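Local atomic coordinates of 2S Albumin protein (Dolichos, PDB entry 6IX1), a protein that is a seed albumin of the hemopexin family, built as a four-bladed beta-propeller, whose precise physiological role remains uncertain and may involve ligand binding. Residues 180-185 / 191-196; 16-21 / 173-178. One frame throughout, in Å; residues are numbered along the deposited sequence. Where two conformers were deposited one is given.

In the fold
The two interactions meet where strands 173-176 and 182-187 of the fourth blade lie side by side, probably bonded from Tyr184 N to Phe175 O. Interaction 1 is a hairpin contact within that blade, while interaction 2 carries the innermost strand, 173-176, across to strand 15-20 of the first blade, where the propeller ring closes. Both contacts are largely buried, but interaction 2 lies nearer the middle of the chain and rests wholly on hydrocarbon and aromatic surfaces. Interaction 1, farther out, combines a backbone ladder with a salt bridge and a sulfate site, and reaches solvent at Lys195.

Interaction 1: 180-185 / 191-196. With SO4 (sulfate ion), chain D.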
ATOM      1  N   GLU A 180      10.712   5.615  10.242  1.00  9.38           N
ATOM      2  CA  GLU A 180       9.736   5.049  11.186  1.00 10.07           C
ATOM      3  C   GLU A 180       9.401   6.106  12.203  1.00 10.35           C
ATOM      4  O   GLU A 180      10.267   6.907  12.512  1.00 12.45           O
ATOM      5  CB  GLU A 180      10.307   3.819  11.868  1.00 11.71           C
ATOM      6  CG  GLU A 180      10.483   2.644  10.918  1.00 14.16           C
ATOM      7  CD  GLU A 180      10.851   1.396  11.701  1.00 15.92           C
ATOM      8  OE1 GLU A 180      11.650   1.508  12.619  1.00 25.16           O
ATOM      9  OE2 GLU A 180      10.410   0.343  11.355  1.00 18.88           O
ATOM     10  N   PRO A 181       8.162   6.138  12.780  1.00 10.33           N
ATOM     11  CA  PRO A 181       7.014   5.307  12.417  1.00  9.48           C
ATOM     12  C   PRO A 181       6.027   6.112  11.578  1.00  9.13           C
ATOM     13  O   PRO A 181       4.857   6.329  11.913  1.00  9.46           O
ATOM     14  CB  PRO A 181       6.409   5.079  13.782  1.00 10.63           C
ATOM     15  CG  PRO A 181       6.596   6.392  14.491  1.00 11.83           C
ATOM     16  CD  PRO A 181       7.859   7.005  13.926  1.00 13.05           C
ATOM     17  N   GLU A 182       6.517   6.614  10.459  1.00  8.67           N
ATOM     18  CA  GLU A 182       5.682   7.416   9.553  1.00  8.49           C
ATOM     19  C   GLU A 182       5.033   6.509   8.490  1.00  6.44           C
ATOM     20  O   GLU A 182       5.543   5.455   8.126  1.00  6.73           O
ATOM     21  CB  GLU A 182       6.436   8.573   8.934  1.00  8.24           C
ATOM     22  CG  GLU A 182       6.984   9.495   9.961  1.00 10.39           C
ATOM     23  CD  GLU A 182       7.676  10.758   9.493  1.00 10.00           C
ATOM     24  OE1 GLU A 182       7.850  10.961   8.288  1.00 10.27           O
ATOM     25  OE2 GLU A 182       8.083  11.520  10.421  1.00 15.55           O
ATOM     26  N   ALA A 183       3.938   7.009   7.958  1.00  8.03           N
ATOM     27  CA  ALA A 183       3.222   6.358   6.866  1.00  7.49           C
ATOM     28  C   ALA A 183       2.559   7.398   6.008  1.00  7.10           C
ATOM     29  O   ALA A 183       2.231   8.468   6.515  1.00  8.41           O
ATOM     30  CB  ALA A 183       2.204   5.389   7.380  1.00  8.09           C
ATOM     31  N   TYR A 184       2.325   7.062   4.745  1.00  7.42           N
ATOM     32  CA  TYR A 184       1.649   7.950   3.793  1.00  6.96           C
ATOM     33  C   TYR A 184       0.304   7.305   3.451  1.00  7.35           C
ATOM     34  O   TYR A 184       0.263   6.131   3.107  1.00  6.83           O
ATOM     35  CB  TYR A 184       2.471   8.102   2.522  1.00  7.66           C
ATOM     36  CG  TYR A 184       3.709   8.871   2.715  1.00  6.39           C
ATOM     37  CD1 TYR A 184       4.876   8.257   3.103  1.00  7.58           C
ATOM     38  CD2 TYR A 184       3.730  10.245   2.556  1.00  8.51           C
ATOM     39  CE1 TYR A 184       6.016   9.010   3.362  1.00  7.86           C
ATOM     40  CE2 TYR A 184       4.861  10.994   2.811  1.00  7.20           C
ATOM     41  CZ  TYR A 184       6.048  10.372   3.140  1.00  7.87           C
ATOM     42  OH  TYR A 184       7.189  11.072   3.415  1.00  9.39           O
ATOM     43  N   LEU A 185      -0.751   8.121   3.544  1.00  6.74           N
ATOM     44  CA  LEU A 185      -2.129   7.642   3.226  1.00  6.88           C
ATOM     45  C   LEU A 185      -2.583   8.510   2.027  1.00  6.73           C
ATOM     46  O   LEU A 185      -2.418   9.721   2.014  1.00  8.45           O
ATOM     47  CB  LEU A 185      -3.095   7.882   4.403  1.00  8.20           C
ATOM     48  CG  LEU A 185      -2.612   7.399   5.766  1.00  8.20           C
ATOM     49  CD1 LEU A 185      -3.724   7.696   6.766  1.00  8.37           C
ATOM     50  CD2 LEU A 185      -2.352   5.887   5.749  1.00  9.12           C
ATOM     51  N   TYR A 191      -3.324  13.367  -0.142  1.00  7.75           N
ATOM     52  CA  TYR A 191      -2.587  12.506   0.779  1.00  8.41           C
ATOM     53  C   TYR A 191      -2.313  13.191   2.105  1.00  7.18           C
ATOM     54  O   TYR A 191      -2.449  14.405   2.231  1.00  7.99           O
ATOM     55  CB  TYR A 191      -1.254  12.016   0.201  1.00  8.52           C
ATOM     56  CG  TYR A 191      -0.054  12.935   0.309  1.00  8.62           C
ATOM     57  CD1 TYR A 191      -0.021  14.134  -0.351  1.00  8.82           C
ATOM     58  CD2 TYR A 191       0.946  12.645   1.188  1.00  8.25           C
ATOM     59  CE1 TYR A 191       1.073  14.977  -0.246  1.00  7.89           C
ATOM     60  CE2 TYR A 191       2.078  13.431   1.304  1.00  9.42           C
ATOM     61  CZ  TYR A 191       2.122  14.592   0.552  1.00  9.63           C
ATOM     62  OH  TYR A 191       3.204  15.433   0.527  1.00 12.57           O
ATOM     63  N   VAL A 192      -1.910  12.411   3.059  1.00  7.32           N
ATOM     64  CA  VAL A 192      -1.369  12.902   4.319  1.00  7.95           C
ATOM     65  C   VAL A 192      -0.282  11.968   4.831  1.00  6.80           C
ATOM     66  O   VAL A 192      -0.287  10.794   4.515  1.00  8.00           O
ATOM     67  CB  VAL A 192      -2.485  13.057   5.373  1.00  9.17           C
ATOM     68  CG1 VAL A 192      -3.014  11.714   5.859  1.00 10.78           C
ATOM     69  CG2 VAL A 192      -2.088  13.977   6.506  1.00 11.40           C
ATOM     70  N   ARG A 193       0.623  12.579   5.597  1.00  7.37           N
ATOM     71  CA  ARG A 193       1.676  11.839   6.249  1.00  7.12           C
ATOM     72  C   ARG A 193       1.307  11.775   7.720  1.00  7.67           C
ATOM     73  O   ARG A 193       0.970  12.791   8.309  1.00  9.07           O
ATOM     74  CB  ARG A 193       3.017  12.487   6.031  1.00  7.60           C
ATOM     75  CG  ARG A 193       4.165  11.783   6.744  1.00  8.66           C
ATOM     76  CD  ARG A 193       5.511  12.195   6.266  1.00 10.79           C
ATOM     77  NE  ARG A 193       5.719  13.623   6.386  1.00 12.24           N
ATOM     78  CZ  ARG A 193       6.859  14.257   6.740  1.00 12.59           C
ATOM     79  NH1 ARG A 193       7.873  13.583   7.266  1.00 12.57           N
ATOM     80  NH2 ARG A 193       6.962  15.571   6.584  1.00 12.97           N
ATOM     81  N   ILE A 194       1.387  10.554   8.269  1.00  8.15           N
ATOM     82  CA  ILE A 194       1.094  10.364   9.699  1.00  9.37           C
ATOM     83  C   ILE A 194       2.322   9.755  10.366  1.00  9.11           C
ATOM     84  O   ILE A 194       3.094   9.072   9.778  1.00 10.86           O
ATOM     85  CB  ILE A 194      -0.168   9.487   9.902  1.00 10.62           C
ATOM     86  CG1 ILE A 194       0.071   8.049   9.465  1.00 11.78           C
ATOM     87  CG2 ILE A 194      -1.372  10.142   9.259  1.00 14.28           C
ATOM     88  CD1 ILE A 194      -1.081   7.133   9.935  1.00 12.83           C
ATOM     89  N   LYS A 195       2.363   9.952  11.675  1.00  8.08           N
ATOM     90  CA  LYS A 195       3.199   9.205  12.621  1.00  8.40           C
ATOM     91  C   LYS A 195       2.202   8.306  13.365  1.00  8.13           C
ATOM     92  O   LYS A 195       1.354   8.808  14.039  1.00 11.50           O
ATOM     93  CB  LYS A 195       3.934  10.118  13.588  1.00 10.82           C
ATOM     94  CG  LYS A 195       4.893   9.477  14.532  0.50 13.97           C
ATOM     95  CD  LYS A 195       5.626  10.524  15.357  0.50 13.00           C
ATOM     96  CE  LYS A 195       6.727   9.882  16.175  0.50 19.62           C
ATOM     97  NZ  LYS A 195       7.171  10.675  17.339  0.50 21.81           N
ATOM     98  N   PHE A 196       2.330   7.011  13.200  1.00  7.29           N
ATOM     99  CA  PHE A 196       1.367   6.073  13.770  1.00  8.15           C
ATOM    100  C   PHE A 196       1.953   5.391  14.976  1.00  9.44           C
ATOM    101  O   PHE A 196       3.162   5.196  15.067  1.00  9.66           O
ATOM    102  CB  PHE A 196       0.798   5.090  12.744  1.00  7.47           C
ATOM    103  CG  PHE A 196       1.760   4.075  12.187  1.00  8.82           C
ATOM    104  CD1 PHE A 196       2.633   4.390  11.138  1.00  8.53           C
ATOM    105  CD2 PHE A 196       1.886   2.839  12.735  1.00  9.88           C
ATOM    106  CE1 PHE A 196       3.570   3.474  10.659  1.00  9.21           C
ATOM    107  CE2 PHE A 196       2.771   1.929  12.239  1.00  9.78           C
ATOM    108  CZ  PHE A 196       3.658   2.247  11.240  1.00  8.95           C
TER
HETATM  109  S   SO4 D 301       6.005  14.605   2.543  1.00  8.85           S
HETATM  110  O1  SO4 D 301       6.662  15.854   2.374  1.00 10.99           O
HETATM  111  O2  SO4 D 301       6.934  13.750   3.201  1.00 10.66           O
HETATM  112  O3  SO4 D 301       5.690  14.055   1.327  1.00 10.82           O
HETATM  113  O4  SO4 D 301       4.794  14.704   3.307  1.00 12.92           O
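Ala183 pairs with Ile194 and Leu185 with Val192 through two-way backbone hydrogen bonds, the strands running antiparallel at 154° with their axes 4.6 Å apart at closest approach. A further bond, Phe196 N to Pro181 O, lies beyond the paired residues, where a cis peptide precedes Pro181. The Glu182-Lys195 and Tyr184-Arg193 pairs are non-hydrogen-bonded and send their side chains to the face opposite that of Ala183, Leu185, Val192 and Ile194.

On the polar face, Arg193 NH1 donates to Glu182 OE1 at 2.8 Å in a salt bridge, coming from the syn side but tilted out of the carboxylate plane. The acceptor lies close to the guanidinium plane, although the two flat groups are turned 68° apart. Arg193 CG lies over the rim of one face of the Tyr184 ring, and a bend at chi3 (57°) turns the guanidinium nearly parallel to that ring, with NH1 toward Glu182. A sulfate, probably from the crystallisation liquor, sits beyond the ring edges: Tyr184 OH donates to its O2 at 2.7 Å and Tyr191 OH to its O3 at 3.0 Å, while O2 also lies over one guanidinium face. Gly32 N adds another bond to the anion, and Trp216 meets both tyrosine rings edge-to-face. With an alanine at position 193, the buried Glu182 carboxylate is likely to lose its charged mate, and the Tyr184 ring the packing of the arginine's CG and CD.

The other face is apolar. Ala183 CB touches Ile194 CG1 at 4.0 Å and Phe196 CD1 at 3.9 Å, and Phe122 of strand 120-123 packs against Ala183 and Leu185. Strands 182-187 and 190-195 form a beta hairpin, the central pair of a four-stranded propeller blade.

Interaction 2: 16-21 / 173-178; sequences VYFFEC and ASFASH
Val16 and Phe18 meet Phe175 where the first and fourth blades of the beta-propeller come together, joining the second strand of one blade to the innermost strand of the other. The backbones stay well apart, with 8.0 Å between the CA atoms of Val16 and Phe175, so the contact is made by side chains alone. Its tight part is the Phe175 ring. One face of it is covered by Val16, whose CB rests near the far rim, close to CE2 and CZ. Phe18 approaches obliquely, its ring plane 75° from that of Phe175, and its CE1 comes within 3.8 Å of Phe175 CE1. Ala7 of strand 6-9 touches both phenylalanines, and Trp216 meets Phe18 edge-to-face.

Packing is looser toward His178, which is partly exposed and comes no nearer than 5.3 Å to segment 16-21. Its imidazole is held instead by Tyr29 OH at ND1 and by Ser10 O at NE2. Back in the tight part, the valine methyl that stands anti to its own backbone N makes a CH-pi contact over the centre of the ring face: Val16 CG2 is 3.5 Å from the Phe175 ring centroid, almost exactly on the ring normal.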
ATOM      1  N   VAL A  16      10.001   3.686  -3.123  1.00  5.00           N
ATOM      2  CA  VAL A  16       8.582   3.318  -3.029  1.00  6.37           C
ATOM      3  C   VAL A  16       8.114   2.935  -4.447  1.00  5.82           C
ATOM      4  O   VAL A  16       8.561   3.496  -5.459  1.00  6.97           O
ATOM      5  CB  VAL A  16       7.702   4.433  -2.419  1.00  6.26           C
ATOM      6  CG1 VAL A  16       7.752   5.752  -3.236  1.00  7.32           C
ATOM      7  CG2 VAL A  16       6.250   3.981  -2.290  1.00  5.79           C
ATOM      8  N   TYR A  17       7.263   1.916  -4.487  1.00  6.28           N
ATOM      9  CA  TYR A  17       6.555   1.544  -5.706  1.00  5.90           C
ATOM     10  C   TYR A  17       5.120   2.062  -5.647  1.00  6.31           C
ATOM     11  O   TYR A  17       4.435   1.829  -4.646  1.00  7.03           O
ATOM     12  CB  TYR A  17       6.533   0.021  -5.862  1.00  6.81           C
ATOM     13  CG  TYR A  17       7.868  -0.627  -6.132  1.00  7.72           C
ATOM     14  CD1 TYR A  17       8.667  -0.972  -5.082  1.00  8.50           C
ATOM     15  CD2 TYR A  17       8.367  -0.850  -7.413  1.00  8.12           C
ATOM     16  CE1 TYR A  17       9.912  -1.545  -5.246  1.00 10.01           C
ATOM     17  CE2 TYR A  17       9.607  -1.453  -7.592  1.00 10.48           C
ATOM     18  CZ  TYR A  17      10.412  -1.766  -6.497  1.00  9.68           C
ATOM     19  OH  TYR A  17      11.661  -2.321  -6.599  1.00 11.90           O
ATOM     20  N   PHE A  18       4.703   2.765  -6.672  1.00  6.36           N
ATOM     21  CA  PHE A  18       3.341   3.265  -6.830  1.00  6.56           C
ATOM     22  C   PHE A  18       2.702   2.616  -8.037  1.00  6.23           C
ATOM     23  O   PHE A  18       3.289   2.679  -9.114  1.00  7.32           O
ATOM     24  CB  PHE A  18       3.261   4.775  -7.028  1.00  7.36           C
ATOM     25  CG  PHE A  18       3.702   5.637  -5.879  1.00  7.61           C
ATOM     26  CD1 PHE A  18       3.210   5.452  -4.644  1.00  7.01           C
ATOM     27  CD2 PHE A  18       4.562   6.696  -6.047  1.00  7.46           C
ATOM     28  CE1 PHE A  18       3.557   6.267  -3.595  1.00  8.02           C
ATOM     29  CE2 PHE A  18       4.866   7.556  -5.029  1.00  8.32           C
ATOM     30  CZ  PHE A  18       4.367   7.332  -3.778  1.00  8.58           C
ATOM     31  N   PHE A  19       1.508   2.054  -7.822  1.00  7.42           N
ATOM     32  CA  PHE A  19       0.725   1.433  -8.914  1.00  6.99           C
ATOM     33  C   PHE A  19      -0.462   2.307  -9.283  1.00  7.21           C
ATOM     34  O   PHE A  19      -1.166   2.839  -8.401  1.00  8.43           O
ATOM     35  CB  PHE A  19       0.247   0.028  -8.477  1.00  8.27           C
ATOM     36  CG  PHE A  19       1.437  -0.839  -8.190  1.00  6.90           C
ATOM     37  CD1 PHE A  19       2.075  -1.523  -9.190  1.00  7.17           C
ATOM     38  CD2 PHE A  19       1.947  -0.890  -6.933  1.00  7.77           C
ATOM     39  CE1 PHE A  19       3.236  -2.236  -8.932  1.00  7.26           C
ATOM     40  CE2 PHE A  19       3.105  -1.614  -6.680  1.00  8.22           C
ATOM     41  CZ  PHE A  19       3.736  -2.274  -7.684  1.00  8.30           C
ATOM     42  N   GLU A  20      -0.645   2.495 -10.591  0.50  8.72           N
ATOM     43  CA  GLU A  20      -1.686   3.342 -11.191  0.50  9.51           C
ATOM     44  C   GLU A  20      -2.242   2.536 -12.357  0.50  9.40           C
ATOM     45  O   GLU A  20      -1.589   2.401 -13.394  0.50  9.89           O
ATOM     46  CB  GLU A  20      -1.110   4.681 -11.601  0.50 10.25           C
ATOM     47  CG  GLU A  20      -0.261   5.282 -10.510  0.50  9.44           C
ATOM     48  CD  GLU A  20       1.083   5.823 -10.994  0.50  9.36           C
ATOM     49  OE1 GLU A  20       1.036   6.841 -10.948  0.50  8.76           O
ATOM     50  OE2 GLU A  20       2.082   5.117 -11.473  0.50 12.04           O
ATOM     51  N   CYS A  21      -3.412   1.961 -12.139  1.00  9.34           N
ATOM     52  CA  CYS A  21      -4.048   1.087 -13.113  1.00 10.60           C
ATOM     53  C   CYS A  21      -3.072  -0.057 -13.381  1.00  8.63           C
ATOM     54  O   CYS A  21      -2.625  -0.738 -12.471  1.00 10.95           O
ATOM     55  CB  CYS A  21      -4.551   1.824 -14.349  1.00 12.65           C
ATOM     56  SG  CYS A  21      -5.699   3.092 -13.841  0.50 24.96           S
ATOM     57  N   ALA A 173      -4.722   4.134  -1.008  1.00  7.88           N
ATOM     58  CA  ALA A 173      -3.382   3.535  -1.104  1.00  7.04           C
ATOM     59  C   ALA A 173      -2.587   4.011   0.100  1.00  7.03           C
ATOM     60  O   ALA A 173      -2.935   5.071   0.686  1.00  6.96           O
ATOM     61  CB  ALA A 173      -2.662   3.926  -2.406  1.00  7.17           C
ATOM     62  N   SER A 174      -1.529   3.315   0.447  1.00  5.75           N
ATOM     63  CA  SER A 174      -0.718   3.718   1.602  1.00  6.42           C
ATOM     64  C   SER A 174       0.594   2.957   1.535  1.00  6.01           C
ATOM     65  O   SER A 174       0.623   1.881   1.012  1.00  6.58           O
ATOM     66  CB  SER A 174      -1.460   3.406   2.933  1.00  7.66           C
ATOM     67  OG  SER A 174      -1.925   2.031   2.984  1.00  7.40           O
ATOM     68  N   PHE A 175       1.571   3.528   2.185  1.00  5.80           N
ATOM     69  CA  PHE A 175       2.790   2.746   2.457  1.00  7.02           C
ATOM     70  C   PHE A 175       3.484   3.269   3.710  1.00  6.57           C
ATOM     71  O   PHE A 175       3.393   4.446   4.072  1.00  7.08           O
ATOM     72  CB  PHE A 175       3.750   2.769   1.241  1.00  6.47           C
ATOM     73  CG  PHE A 175       4.468   4.048   0.983  1.00  6.27           C
ATOM     74  CD1 PHE A 175       3.831   5.081   0.331  1.00  7.33           C
ATOM     75  CD2 PHE A 175       5.796   4.196   1.353  1.00  7.88           C
ATOM     76  CE1 PHE A 175       4.515   6.269   0.061  1.00  7.45           C
ATOM     77  CE2 PHE A 175       6.458   5.398   1.113  1.00  8.51           C
ATOM     78  CZ  PHE A 175       5.826   6.428   0.505  1.00  8.24           C
ATOM     79  N   ALA A 176       4.204   2.383   4.351  1.00  6.58           N
ATOM     80  CA  ALA A 176       5.011   2.771   5.480  1.00  6.33           C
ATOM     81  C   ALA A 176       6.299   3.449   4.990  1.00  7.50           C
ATOM     82  O   ALA A 176       6.908   2.988   4.027  1.00  8.25           O
ATOM     83  CB  ALA A 176       5.438   1.521   6.211  1.00  8.57           C
ATOM     84  N   SER A 177       6.675   4.515   5.655  1.00  6.04           N
ATOM     85  CA  SER A 177       7.940   5.191   5.296  1.00  7.01           C
ATOM     86  C   SER A 177       9.156   4.434   5.786  1.00  8.16           C
ATOM     87  O   SER A 177       9.051   3.663   6.746  1.00  8.23           O
ATOM     88  CB  SER A 177       7.938   6.574   5.914  1.00  6.41           C
ATOM     89  OG  SER A 177       9.054   7.287   5.535  1.00  7.99           O
ATOM     90  N   HIS A 178      10.282   4.678   5.146  1.00  7.43           N
ATOM     91  CA  HIS A 178      11.560   4.262   5.736  1.00  7.37           C
ATOM     92  C   HIS A 178      11.885   5.022   7.014  1.00  8.39           C
ATOM     93  O   HIS A 178      12.711   4.566   7.777  1.00 10.18           O
ATOM     94  CB  HIS A 178      12.675   4.465   4.678  1.00  7.64           C
ATOM     95  CG  HIS A 178      12.596   3.429   3.591  1.00  7.79           C
ATOM     96  ND1 HIS A 178      11.833   3.581   2.470  1.00  8.66           N
ATOM     97  CD2 HIS A 178      13.187   2.209   3.488  1.00  7.62           C
ATOM     98  CE1 HIS A 178      11.988   2.522   1.698  1.00  9.42           C
ATOM     99  NE2 HIS A 178      12.788   1.680   2.294  1.00  9.19           N
TER